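PDB 4OIF: beta-galactosidase from Geobacillus stearothermophilus, which probably hydrolyses terminal non-reducing beta-D-galactose residues of beta-D-galactosides, as a member of glycoside hydrolase family 42. Local coordinates for residues P439-Q444 and A473-L478; D520-E523 and M527-I530; N541-R546 and Y550-Y555; A556-I561 and D573-T578. One frame throughout, in Å; residues are numbered along the deposited sequence.

Contact 1 (P439-Q444 and A473-L478)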
loop_
_atom_site.group_PDB
_atom_site.type_symbol
_atom_site.label_atom_id
_atom_site.label_comp_id
_atom_site.label_asym_id
_atom_site.label_seq_id
_atom_site.Cartn_x
_atom_site.Cartn_y
_atom_site.Cartn_z
ATOM N N PRO A 439 -9.754 11.498 -18.421
ATOM C CA PRO A 439 -9.104 12.743 -18.841
ATOM C C PRO A 439 -7.888 12.511 -19.744
ATOM O O PRO A 439 -7.718 13.219 -20.757
ATOM C CB PRO A 439 -8.687 13.386 -17.511
ATOM C CG PRO A 439 -8.637 12.265 -16.544
ATOM C CD PRO A 439 -9.731 11.355 -16.953
ATOM N N GLN A 440 -7.075 11.520 -19.394
ATOM C CA GLN A 440 -5.941 11.126 -20.226
ATOM C C GLN A 440 -6.373 10.812 -21.658
ATOM O O GLN A 440 -5.727 11.236 -22.627
ATOM C CB GLN A 440 -5.223 9.916 -19.621
ATOM C CG GLN A 440 -4.533 10.189 -18.279
ATOM C CD GLN A 440 -5.408 9.869 -17.073
ATOM O OE1 GLN A 440 -6.635 9.776 -17.177
ATOM N NE2 GLN A 440 -4.775 9.687 -15.922
ATOM N N THR A 441 -7.470 10.070 -21.783
ATOM C CA THR A 441 -8.026 9.701 -23.083
ATOM C C THR A 441 -8.366 10.961 -23.879
ATOM O O THR A 441 -7.990 11.114 -25.071
ATOM C CB THR A 441 -9.287 8.806 -22.916
ATOM O OG1 THR A 441 -8.926 7.595 -22.240
ATOM C CG2 THR A 441 -9.902 8.452 -24.262
ATOM N N LEU A 442 -9.061 11.879 -23.214
ATOM C CA LEU A 442 -9.300 13.171 -23.851
ATOM C C LEU A 442 -7.993 13.783 -24.380
ATOM O O LEU A 442 -7.935 14.210 -25.540
ATOM C CB LEU A 442 -9.976 14.130 -22.898
ATOM C CG LEU A 442 -11.491 14.063 -22.954
ATOM C CD1 LEU A 442 -11.984 12.689 -22.534
ATOM C CD2 LEU A 442 -12.053 15.145 -22.052
ATOM N N VAL A 443 -6.944 13.789 -23.553
ATOM C CA VAL A 443 -5.651 14.307 -24.007
ATOM C C VAL A 443 -5.137 13.553 -25.257
ATOM O O VAL A 443 -4.520 14.147 -26.150
ATOM C CB VAL A 443 -4.607 14.249 -22.876
ATOM C CG1 VAL A 443 -3.266 14.748 -23.355
ATOM C CG2 VAL A 443 -5.067 15.078 -21.711
ATOM N N GLN A 444 -5.413 12.255 -25.330
ATOM C CA GLN A 444 -5.062 11.482 -26.524
ATOM C C GLN A 444 -5.773 12.031 -27.748
ATOM O O GLN A 444 -5.217 12.045 -28.852
ATOM C CB GLN A 444 -5.407 9.999 -26.369
ATOM C CG GLN A 444 -4.523 9.269 -25.399
ATOM C CD GLN A 444 -3.160 9.911 -25.315
ATOM O OE1 GLN A 444 -2.371 9.854 -26.269
ATOM N NE2 GLN A 444 -2.874 10.548 -24.176
ATOM N N ALA A 473 -16.296 14.114 -28.201
ATOM C CA ALA A 473 -16.795 13.730 -26.878
ATOM C C ALA A 473 -16.479 12.271 -26.550
ATOM O O ALA A 473 -17.341 11.406 -26.672
ATOM C CB ALA A 473 -18.293 13.967 -26.797
ATOM N N PRO A 474 -15.242 11.989 -26.131
ATOM C CA PRO A 474 -14.838 10.601 -25.873
ATOM C C PRO A 474 -15.334 10.073 -24.524
ATOM O O PRO A 474 -15.404 10.843 -23.551
ATOM C CB PRO A 474 -13.307 10.671 -25.885
ATOM C CG PRO A 474 -12.963 12.047 -26.355
ATOM C CD PRO A 474 -14.115 12.921 -26.017
ATOM N N MET A 475 -15.646 8.776 -24.468
ATOM C CA MET A 475 -16.028 8.118 -23.213
ATOM C C MET A 475 -17.041 8.927 -22.405
ATOM O O MET A 475 -16.844 9.169 -21.212
ATOM C CB MET A 475 -14.797 7.857 -22.348
ATOM C CG MET A 475 -13.750 7.027 -23.029
ATOM S SD MET A 475 -12.346 6.713 -21.946
ATOM C CE MET A 475 -13.151 5.653 -20.752
ATOM N N LEU A 476 -18.099 9.375 -23.072
ATOM C CA LEU A 476 -19.140 10.138 -22.403
ATOM C C LEU A 476 -20.120 9.160 -21.780
ATOM O O LEU A 476 -21.302 9.146 -22.130
ATOM C CB LEU A 476 -19.844 11.074 -23.379
ATOM C CG LEU A 476 -20.707 12.148 -22.705
ATOM C CD1 LEU A 476 -19.862 13.036 -21.807
ATOM C CD2 LEU A 476 -21.440 12.967 -23.749
ATOM N N TYR A 477 -19.591 8.341 -20.871
ATOM C CA TYR A 477 -20.306 7.257 -20.202
ATOM C C TYR A 477 -21.628 7.723 -19.611
ATOM O O TYR A 477 -22.668 7.137 -19.870
ATOM C CB TYR A 477 -19.384 6.664 -19.135
ATOM C CG TYR A 477 -20.018 5.895 -17.996
ATOM C CD1 TYR A 477 -20.291 4.535 -18.111
ATOM C CD2 TYR A 477 -20.276 6.513 -16.773
ATOM C CE1 TYR A 477 -20.846 3.820 -17.057
ATOM C CE2 TYR A 477 -20.824 5.806 -15.711
ATOM C CZ TYR A 477 -21.108 4.459 -15.863
ATOM O OH TYR A 477 -21.669 3.751 -14.821
ATOM N N LEU A 478 -21.582 8.793 -18.835
ATOM C CA LEU A 478 -22.787 9.416 -18.319
ATOM C C LEU A 478 -23.215 10.588 -19.202
ATOM O O LEU A 478 -22.408 11.459 -19.501
ATOM C CB LEU A 478 -22.555 9.891 -16.885
ATOM C CG LEU A 478 -23.678 10.637 -16.164
ATOM C CD1 LEU A 478 -23.619 10.326 -14.676
ATOM C CD2 LEU A 478 -23.598 12.151 -16.415
#
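Thr-441 and Leu-442, neighbours on helix 438-451, meet Met-475 and Pro-474 in the loop that leaves strand 470-473. Thr-441 turns its branched end to the thioether: OG1 of Thr-441 stands 3.5 Å from SD of Met-475, with CB and CG2 only slightly farther from the same sulfur, and the two side chains cross at about a right angle. Leu-442 sends its CD1 methyl to the ring of Pro-474, 4.0 Å from CG and almost as near to CB and CD, again crosswise. No hydrogen bond joins the segments, so apolar packing and the sulfur contact carry the meeting. Thr-441 OG1 lies on the side of the backbone N (chi1 -61°), where it hydrogen-bonds Arg-437 O, just ahead of the helix and one turn back along the chain, as well as a bound glycerol. Met-475 takes up left-handed backbone angles (46°/49°) as the first residue of the inverse gamma turn centred on Leu-476. Its own backbone is tied down on both sides, N to OG1 of Thr-500 and O to ND2 of Asn-421, which fixes the root of the thioether chain. The buried contact thus seats helix 438-451 against the end of parallel strand 470-473 in the trimerisation domain, with strand 496-500 beside Pro-474, helix 419-427 behind Met-475, and Tyr-501 packed on both Thr-441 and Met-475.

Contact 2 (D520-E523 and M527-I530)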
loop_
_atom_site.group_PDB
_atom_site.type_symbol
_atom_site.label_atom_id
_atom_site.label_comp_id
_atom_site.label_asym_id
_atom_site.label_seq_id
_atom_site.Cartn_x
_atom_site.Cartn_y
_atom_site.Cartn_z
ATOM N N ASP A 520 -31.832 8.442 -30.206
ATOM C CA ASP A 520 -31.214 9.610 -30.823
ATOM C C ASP A 520 -29.784 9.326 -31.253
ATOM O O ASP A 520 -29.414 9.616 -32.386
ATOM C CB ASP A 520 -31.236 10.806 -29.873
ATOM C CG ASP A 520 -32.613 11.452 -29.763
ATOM O OD1 ASP A 520 -33.514 11.078 -30.541
ATOM O OD2 ASP A 520 -32.779 12.354 -28.904
ATOM N N LEU A 521 -28.990 8.742 -30.356
ATOM C CA LEU A 521 -27.599 8.392 -30.659
ATOM C C LEU A 521 -27.508 7.328 -31.763
ATOM O O LEU A 521 -26.663 7.426 -32.657
ATOM C CB LEU A 521 -26.875 7.904 -29.393
ATOM C CG LEU A 521 -26.766 8.910 -28.243
ATOM C CD1 LEU A 521 -26.163 8.223 -27.056
ATOM C CD2 LEU A 521 -25.946 10.153 -28.614
ATOM N N ARG A 522 -28.374 6.317 -31.694
ATOM C CA ARG A 522 -28.404 5.273 -32.714
ATOM C C ARG A 522 -28.617 5.902 -34.085
ATOM O O ARG A 522 -27.883 5.615 -35.038
ATOM C CB ARG A 522 -29.502 4.237 -32.434
ATOM C CG ARG A 522 -29.545 3.135 -33.508
ATOM C CD ARG A 522 -30.743 2.181 -33.380
ATOM N NE ARG A 522 -32.022 2.867 -33.566
ATOM C CZ ARG A 522 -32.968 2.934 -32.633
ATOM N NH1 ARG A 522 -32.778 2.347 -31.463
ATOM N NH2 ARG A 522 -34.100 3.586 -32.867
ATOM N N GLU A 523 -29.618 6.772 -34.164
ATOM C CA GLU A 523 -29.932 7.477 -35.397
ATOM C C GLU A 523 -28.753 8.311 -35.871
ATOM O O GLU A 523 -28.368 8.250 -37.038
ATOM C CB GLU A 523 -31.157 8.371 -35.200
ATOM C CG GLU A 523 -32.491 7.676 -35.392
ATOM C CD GLU A 523 -33.663 8.542 -34.946
ATOM O OE1 GLU A 523 -33.445 9.742 -34.657
ATOM O OE2 GLU A 523 -34.799 8.023 -34.873
ATOM N N MET A 527 -25.409 3.426 -36.047
ATOM C CA MET A 527 -24.933 2.168 -35.496
ATOM C C MET A 527 -25.284 2.125 -34.008
ATOM O O MET A 527 -25.897 3.064 -33.487
ATOM C CB MET A 527 -23.416 1.997 -35.719
ATOM C CG MET A 527 -22.566 3.224 -35.431
ATOM S SD MET A 527 -22.449 3.686 -33.682
ATOM C CE MET A 527 -21.560 2.313 -32.955
ATOM N N GLU A 528 -24.920 1.040 -33.328
ATOM C CA GLU A 528 -24.971 1.028 -31.864
ATOM C C GLU A 528 -23.952 0.065 -31.284
ATOM O O GLU A 528 -23.584 -0.930 -31.920
ATOM C CB GLU A 528 -26.369 0.675 -31.365
ATOM C CG GLU A 528 -26.933 -0.621 -31.903
ATOM C CD GLU A 528 -28.363 -0.859 -31.434
ATOM O OE1 GLU A 528 -28.641 -0.684 -30.223
ATOM O OE2 GLU A 528 -29.210 -1.210 -32.280
ATOM N N PRO A 529 -23.464 0.367 -30.080
ATOM C CA PRO A 529 -22.555 -0.582 -29.427
ATOM C C PRO A 529 -23.365 -1.691 -28.768
ATOM O O PRO A 529 -24.414 -1.396 -28.193
ATOM C CB PRO A 529 -21.836 0.284 -28.389
ATOM C CG PRO A 529 -22.831 1.358 -28.047
ATOM C CD PRO A 529 -23.679 1.585 -29.274
ATOM N N ILE A 530 -22.930 -2.941 -28.841
ATOM C CA ILE A 530 -23.663 -3.950 -28.091
ATOM C C ILE A 530 -22.814 -4.627 -27.027
ATOM O O ILE A 530 -23.355 -5.281 -26.148
ATOM C CB ILE A 530 -24.276 -5.019 -29.014
ATOM C CG1 ILE A 530 -23.196 -5.827 -29.719
ATOM C CG2 ILE A 530 -25.187 -4.364 -30.040
ATOM C CD1 ILE A 530 -23.770 -6.849 -30.689
HETATM O O HOH W 1 -30.776 1.305 -30.309
#
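Arg-522, on helix 519-525, meets Met-527 and Glu-528 where the chain turns straight from that helix into strand 527-534. The backbone part is slight: Met-527 N makes a weak hydrogen bond to Arg-522 O at 3.5 Å, and a CA-H...O contact runs the other way, from Arg-522 CA to Met-527 O at 3.4 Å. The methylenes of the arginine stem lie against oxygens. CG of Arg-522 rests 3.6 Å from Met-527 O, and CD of Arg-522 lies 3.9 Å from Glu-528 OE2. The two side chains run side by side in the same direction, but their charged ends do not touch, NH1 of Arg-522 standing 5.1 Å from OE2 of Glu-528, with the guanidinium and carboxylate planes 49° apart. A water closes the gap: lying in the guanidinium plane at its edge, it accepts from Arg-522 NH1 and donates to Glu-528 OE1 at 2.9 Å. Glu-528 has stronger partners outside the pair, a salt bridge from OE1 to Arg-382 of the second subunit and a hydrogen bond between OE2 and His-562 NE2. Thus surrounded, the buried carboxylate is likely to stay ionised, its charge answered directly across the subunit boundary and through water by Arg-522.

Contact 3 (N541-R546 and Y550-Y555)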
loop_
_atom_site.group_PDB
_atom_site.type_symbol
_atom_site.label_atom_id
_atom_site.label_comp_id
_atom_site.label_asym_id
_atom_site.label_seq_id
_atom_site.Cartn_x
_atom_site.Cartn_y
_atom_site.Cartn_z
ATOM N N ASN A 541 -5.174 -5.998 -29.626
ATOM C CA ASN A 541 -5.892 -6.257 -30.864
ATOM C C ASN A 541 -5.345 -5.277 -31.889
ATOM O O ASN A 541 -4.269 -4.708 -31.697
ATOM C CB ASN A 541 -7.420 -6.125 -30.686
ATOM C CG ASN A 541 -8.227 -7.052 -31.641
ATOM O OD1 ASN A 541 -7.999 -7.072 -32.852
ATOM N ND2 ASN A 541 -9.163 -7.821 -31.084
ATOM N N SER A 542 -6.076 -5.089 -32.975
ATOM C CA SER A 542 -5.682 -4.152 -34.003
ATOM C C SER A 542 -6.872 -3.854 -34.876
ATOM O O SER A 542 -7.744 -4.708 -35.056
ATOM C CB SER A 542 -4.545 -4.707 -34.850
ATOM O OG SER A 542 -4.962 -5.878 -35.522
ATOM N N VAL A 543 -6.900 -2.637 -35.414
ATOM C CA VAL A 543 -7.927 -2.211 -36.346
ATOM C C VAL A 543 -7.310 -1.889 -37.710
ATOM O O VAL A 543 -6.337 -1.151 -37.810
ATOM C CB VAL A 543 -8.685 -0.981 -35.815
ATOM C CG1 VAL A 543 -9.638 -0.441 -36.868
ATOM C CG2 VAL A 543 -9.437 -1.338 -34.551
ATOM N N HIS A 544 -7.868 -2.461 -38.764
ATOM C CA HIS A 544 -7.465 -2.083 -40.103
ATOM C C HIS A 544 -8.317 -0.911 -40.542
ATOM O O HIS A 544 -9.559 -0.977 -40.509
ATOM C CB HIS A 544 -7.606 -3.246 -41.073
ATOM C CG HIS A 544 -6.832 -3.064 -42.336
ATOM N ND1 HIS A 544 -7.377 -2.494 -43.466
ATOM C CD2 HIS A 544 -5.552 -3.371 -42.647
ATOM C CE1 HIS A 544 -6.467 -2.467 -44.423
ATOM N NE2 HIS A 544 -5.350 -2.990 -43.951
ATOM N N TYR A 545 -7.629 0.156 -40.943
ATOM C CA TYR A 545 -8.248 1.426 -41.275
ATOM C C TYR A 545 -7.371 2.171 -42.287
ATOM O O TYR A 545 -6.148 2.276 -42.111
ATOM C CB TYR A 545 -8.466 2.249 -39.999
ATOM C CG TYR A 545 -8.827 3.695 -40.226
ATOM C CD1 TYR A 545 -10.138 4.074 -40.437
ATOM C CD2 TYR A 545 -7.852 4.686 -40.205
ATOM C CE1 TYR A 545 -10.473 5.397 -40.633
ATOM C CE2 TYR A 545 -8.177 6.012 -40.399
ATOM C CZ TYR A 545 -9.488 6.362 -40.616
ATOM O OH TYR A 545 -9.820 7.679 -40.813
ATOM N N ARG A 546 -8.004 2.657 -43.353
ATOM C CA ARG A 546 -7.305 3.310 -44.461
ATOM C C ARG A 546 -6.037 2.578 -44.867
ATOM O O ARG A 546 -4.984 3.192 -44.966
ATOM C CB ARG A 546 -6.952 4.754 -44.109
ATOM C CG ARG A 546 -8.143 5.627 -43.744
ATOM C CD ARG A 546 -8.963 5.982 -44.958
ATOM N NE ARG A 546 -9.962 7.004 -44.668
ATOM C CZ ARG A 546 -11.225 6.740 -44.345
ATOM N NH1 ARG A 546 -11.636 5.481 -44.270
ATOM N NH2 ARG A 546 -12.076 7.733 -44.101
ATOM N N TYR A 550 -3.635 -0.656 -37.035
ATOM C CA TYR A 550 -3.354 0.186 -35.861
ATOM C C TYR A 550 -3.546 -0.625 -34.582
ATOM O O TYR A 550 -4.525 -1.342 -34.447
ATOM C CB TYR A 550 -4.260 1.422 -35.839
ATOM C CG TYR A 550 -4.095 2.363 -37.018
ATOM C CD1 TYR A 550 -4.843 2.198 -38.178
ATOM C CD2 TYR A 550 -3.198 3.424 -36.966
ATOM C CE1 TYR A 550 -4.701 3.061 -39.248
ATOM C CE2 TYR A 550 -3.044 4.289 -38.031
ATOM C CZ TYR A 550 -3.796 4.102 -39.167
ATOM O OH TYR A 550 -3.643 4.960 -40.226
ATOM N N GLU A 551 -2.621 -0.516 -33.640
ATOM C CA GLU A 551 -2.721 -1.329 -32.432
ATOM C C GLU A 551 -3.854 -0.913 -31.483
ATOM O O GLU A 551 -4.083 0.272 -31.244
ATOM C CB GLU A 551 -1.400 -1.312 -31.666
ATOM C CG GLU A 551 -1.324 -2.393 -30.583
ATOM C CD GLU A 551 -0.146 -2.210 -29.648
ATOM O OE1 GLU A 551 0.589 -3.193 -29.413
ATOM O OE2 GLU A 551 0.041 -1.081 -29.147
ATOM N N LEU A 552 -4.557 -1.907 -30.948
ATOM C CA LEU A 552 -5.596 -1.666 -29.959
ATOM C C LEU A 552 -5.174 -2.188 -28.598
ATOM O O LEU A 552 -4.602 -3.283 -28.488
ATOM C CB LEU A 552 -6.917 -2.324 -30.373
ATOM C CG LEU A 552 -8.125 -2.162 -29.444
ATOM C CD1 LEU A 552 -9.407 -2.185 -30.267
ATOM C CD2 LEU A 552 -8.185 -3.221 -28.342
ATOM N N LYS A 553 -5.495 -1.405 -27.569
ATOM C CA LYS A 553 -5.327 -1.808 -26.174
ATOM C C LYS A 553 -6.546 -1.436 -25.321
ATOM O O LYS A 553 -7.306 -0.531 -25.676
ATOM C CB LYS A 553 -4.064 -1.169 -25.577
ATOM C CG LYS A 553 -2.791 -1.620 -26.262
ATOM C CD LYS A 553 -1.550 -1.266 -25.479
ATOM C CE LYS A 553 -1.320 0.224 -25.387
ATOM N NZ LYS A 553 -0.084 0.505 -24.586
ATOM N N ASP A 554 -6.721 -2.158 -24.214
ATOM C CA ASP A 554 -7.637 -1.800 -23.119
ATOM C C ASP A 554 -9.120 -2.026 -23.388
ATOM O O ASP A 554 -9.793 -2.683 -22.593
ATOM C CB ASP A 554 -7.441 -0.333 -22.707
ATOM C CG ASP A 554 -6.037 -0.047 -22.207
ATOM O OD1 ASP A 554 -5.335 -0.998 -21.796
ATOM O OD2 ASP A 554 -5.642 1.139 -22.216
ATOM N N TYR A 555 -9.642 -1.457 -24.475
ATOM C CA TYR A 555 -11.073 -1.562 -24.765
ATOM C C TYR A 555 -11.392 -1.755 -26.240
ATOM O O TYR A 555 -10.794 -1.124 -27.113
ATOM C CB TYR A 555 -11.812 -0.325 -24.257
ATOM C CG TYR A 555 -11.691 -0.137 -22.769
ATOM C CD1 TYR A 555 -12.458 -0.899 -21.897
ATOM C CD2 TYR A 555 -10.816 0.793 -22.232
ATOM C CE1 TYR A 555 -12.357 -0.750 -20.534
ATOM C CE2 TYR A 555 -10.707 0.952 -20.863
ATOM C CZ TYR A 555 -11.482 0.172 -20.020
ATOM O OH TYR A 555 -11.390 0.310 -18.659
#
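Four backbone hydrogen bonds join Asn-541 to Leu-552 and Val-543 to Tyr-550, making the beta hairpin of strands 541-545 and 548-553. Both bonds of the Asn-541/Leu-552 pair are nearly straight (171°), from Asn-541 N to Leu-552 O at 3.0 Å and from Leu-552 N to Asn-541 O at 2.9 Å. Ser-542 and Glu-551 form the non-hydrogen-bonded pair between them, and Ser-542 CA makes a CA-H...O contact to Tyr-550 O at 3.1 Å. On the face shared by Asn-541, Val-543, Tyr-550 and Leu-552, the Asn-541 CB lies 3.8 Å from the CD2 methyl of Leu-552. Strand 597-598 continues the sheet beyond strand 548-553, and its Leu-598 touches Val-543 and Leu-552. Toward the turn, Tyr-550 CG sits beside its backbone N (chi1 -62°), which brings the ring edge alongside the end of the partner strand. There CE1 of Tyr-550 meets Tyr-545 O edge-on at 3.3 Å and Tyr-545 CD2 at 3.7 Å; the two rings are oblique, 58° apart. Phe-602 of helix 600-613 packs edge-to-face with both tyrosines, and the Tyr-550 hydroxyl is hydrogen-bonded to Asp-605. A valine in place of Tyr-550 would probably leave Asp-605 without that hydroxyl and Tyr-545 and Phe-602 without the ring that packs on both. At the far end, Asn-541 folds back on its own chain, its OD1 accepting from Ser-542 N at 2.8 Å in the carbonyl plane.

Contact 4 (A556-I561 and D573-T578)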
loop_
_atom_site.group_PDB
_atom_site.type_symbol
_atom_site.label_atom_id
_atom_site.label_comp_id
_atom_site.label_asym_id
_atom_site.label_seq_id
_atom_site.Cartn_x
_atom_site.Cartn_y
_atom_site.Cartn_z
ATOM N N ALA A 556 -12.352 -2.633 -26.497
ATOM C CA ALA A 556 -12.924 -2.776 -27.818
ATOM C C ALA A 556 -14.426 -2.705 -27.688
ATOM O O ALA A 556 -14.981 -2.989 -26.630
ATOM C CB ALA A 556 -12.497 -4.079 -28.460
ATOM N N THR A 557 -15.097 -2.310 -28.760
ATOM C CA THR A 557 -16.549 -2.312 -28.738
ATOM C C THR A 557 -17.118 -3.122 -29.893
ATOM O O THR A 557 -16.806 -2.857 -31.050
ATOM C CB THR A 557 -17.119 -0.878 -28.802
ATOM O OG1 THR A 557 -16.460 -0.046 -27.831
ATOM C CG2 THR A 557 -18.614 -0.901 -28.526
ATOM N N VAL A 558 -17.952 -4.110 -29.590
ATOM C CA VAL A 558 -18.645 -4.821 -30.659
ATOM C C VAL A 558 -19.768 -3.912 -31.164
ATOM O O VAL A 558 -20.513 -3.338 -30.373
ATOM C CB VAL A 558 -19.203 -6.186 -30.192
ATOM C CG1 VAL A 558 -19.964 -6.869 -31.326
ATOM C CG2 VAL A 558 -18.072 -7.100 -29.715
ATOM N N ILE A 559 -19.883 -3.771 -32.480
ATOM C CA ILE A 559 -20.792 -2.788 -33.071
ATOM C C ILE A 559 -21.811 -3.367 -34.062
ATOM O O ILE A 559 -21.474 -4.154 -34.946
ATOM C CB ILE A 559 -19.983 -1.693 -33.786
ATOM C CG1 ILE A 559 -19.252 -0.828 -32.756
ATOM C CG2 ILE A 559 -20.875 -0.848 -34.689
ATOM C CD1 ILE A 559 -18.071 -0.072 -33.347
ATOM N N LYS A 560 -23.061 -2.958 -33.901
ATOM C CA LYS A 560 -24.129 -3.280 -34.841
ATOM C C LYS A 560 -24.366 -2.119 -35.823
ATOM O O LYS A 560 -24.715 -1.011 -35.408
ATOM C CB LYS A 560 -25.410 -3.595 -34.067
ATOM C CG LYS A 560 -26.617 -3.976 -34.911
ATOM C CD LYS A 560 -27.851 -4.062 -34.019
ATOM C CE LYS A 560 -28.975 -4.878 -34.629
ATOM N NZ LYS A 560 -30.040 -5.111 -33.608
ATOM N N ILE A 561 -24.185 -2.374 -37.117
ATOM C CA ILE A 561 -24.315 -1.332 -38.145
ATOM C C ILE A 561 -25.742 -1.124 -38.637
ATOM O O ILE A 561 -26.476 -2.079 -38.869
ATOM C CB ILE A 561 -23.441 -1.648 -39.383
ATOM C CG1 ILE A 561 -21.966 -1.670 -38.999
ATOM C CG2 ILE A 561 -23.687 -0.641 -40.499
ATOM C CD1 ILE A 561 -21.510 -0.418 -38.331
ATOM N N ASP A 573 -9.316 -11.740 -32.355
ATOM C CA ASP A 573 -10.317 -12.125 -31.353
ATOM C C ASP A 573 -11.672 -12.450 -31.998
ATOM O O ASP A 573 -11.801 -12.452 -33.219
ATOM C CB ASP A 573 -10.476 -11.030 -30.291
ATOM C CG ASP A 573 -10.685 -11.592 -28.881
ATOM O OD1 ASP A 573 -11.375 -12.620 -28.721
ATOM O OD2 ASP A 573 -10.155 -10.990 -27.921
ATOM N N PHE A 574 -12.683 -12.727 -31.181
ATOM C CA PHE A 574 -13.925 -13.292 -31.706
ATOM C C PHE A 574 -14.712 -12.298 -32.552
ATOM O O PHE A 574 -15.558 -12.709 -33.335
ATOM C CB PHE A 574 -14.811 -13.854 -30.565
ATOM C CG PHE A 574 -15.477 -12.807 -29.701
ATOM C CD1 PHE A 574 -14.828 -12.298 -28.577
ATOM C CD2 PHE A 574 -16.770 -12.377 -29.975
ATOM C CE1 PHE A 574 -15.441 -11.348 -27.758
ATOM C CE2 PHE A 574 -17.403 -11.425 -29.162
ATOM C CZ PHE A 574 -16.730 -10.903 -28.057
ATOM N N TYR A 575 -14.435 -11.002 -32.408
ATOM C CA TYR A 575 -15.118 -10.005 -33.217
ATOM C C TYR A 575 -14.248 -9.521 -34.373
ATOM O O TYR A 575 -14.451 -8.421 -34.904
ATOM C CB TYR A 575 -15.558 -8.820 -32.359
ATOM C CG TYR A 575 -14.572 -8.398 -31.288
ATOM C CD1 TYR A 575 -14.594 -8.991 -30.030
ATOM C CD2 TYR A 575 -13.637 -7.390 -31.524
ATOM C CE1 TYR A 575 -13.717 -8.610 -29.047
ATOM C CE2 TYR A 575 -12.748 -7.007 -30.551
ATOM C CZ TYR A 575 -12.800 -7.621 -29.301
ATOM O OH TYR A 575 -11.926 -7.253 -28.300
ATOM N N ALA A 576 -13.276 -10.345 -34.757
ATOM C CA ALA A 576 -12.429 -10.045 -35.904
ATOM C C ALA A 576 -13.255 -9.789 -37.173
ATOM O O ALA A 576 -14.292 -10.417 -37.386
ATOM C CB ALA A 576 -11.450 -11.164 -36.131
ATOM N N ASP A 577 -12.784 -8.831 -37.968
ATOM C CA ASP A 577 -13.408 -8.431 -39.234
ATOM C C ASP A 577 -14.794 -7.829 -39.053
ATOM O O ASP A 577 -15.563 -7.749 -40.001
ATOM C CB ASP A 577 -13.483 -9.615 -40.204
ATOM C CG ASP A 577 -12.120 -10.191 -40.518
ATOM O OD1 ASP A 577 -11.144 -9.419 -40.637
ATOM O OD2 ASP A 577 -12.018 -11.423 -40.643
ATOM N N THR A 578 -15.114 -7.395 -37.836
ATOM C CA THR A 578 -16.371 -6.676 -37.594
ATOM C C THR A 578 -16.008 -5.192 -37.441
ATOM O O THR A 578 -14.843 -4.879 -37.252
ATOM C CB THR A 578 -17.123 -7.221 -36.347
ATOM O OG1 THR A 578 -16.302 -7.085 -35.184
ATOM C CG2 THR A 578 -17.486 -8.679 -36.535
HETATM O O HOH W 2 -17.872 -4.642 -34.115
#
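Two overlapping beta turns, type I from Asp-573 to Ala-576 and type II from Tyr-575 to Thr-578, form the loop that lays Tyr-575 against Ala-556 and Val-558 of strand 555-561. CB of Ala-556 sits close to the phenol end of the ring, 3.2 Å from Tyr-575 OH and 3.6 Å from CE2. The CG2 methyl of Val-558 comes obliquely to the CB end of the ring, 4.0 Å from Tyr-575 CD1, and also reaches Phe-574 CZ at 4.4 Å. Tyr-575 CG is wedged between its backbone N and carbonyl carbon (chi1 39°), a turn that points CD1 at the centre of the Phe-574 ring, 3.3 Å above its plane. A water bridges the strand backbone and a threonine side chain, accepting from Ile-559 N at 2.7 Å and donating to Thr-578 OG1 at 3.1 Å. The first turn is braced by Asp-573, whose OD1 accepts from Phe-574 N at 2.8 Å, while OD2 salt-bridges Arg-338 of the second subunit. With an alanine here instead of Tyr-575, Asp-533 would probably lose its hydrogen bond to the hydroxyl, and the methyls of Ala-556 and Val-558 would lose the ring they rest on. Strand 555-561 pairs along one edge with antiparallel strand 527-534, while the loop, running from strand 565-570 to strand 579-586, sets Tyr-575 edge-to-face with Tyr-570 and beside Asn-541 of strand 541-545.

In the fold
All four contacts lie in the trimerisation domain, away from the predicted active-site residues and the zinc site, and follow one another along the chain in numerical order. Contacts 1 and 3 both reach the large mixed sheet, contact 1 in its parallel part by strand 470-473 and contact 3 in its antiparallel part, their centres about 17 Å apart. Contacts 2 and 4 share the two-stranded sheet of 527-534 and 555-561, joined by Glu-528 O to Lys-560 N at 2.9 Å. Asn-541 touches Asp-573 and Tyr-575, linking contacts 3 and 4, whose centres are about 11 Å apart. Contacts 2 and 4 meet the second subunit, as does contact 1 through Tyr-477, placing this small sheet at the trimer interface.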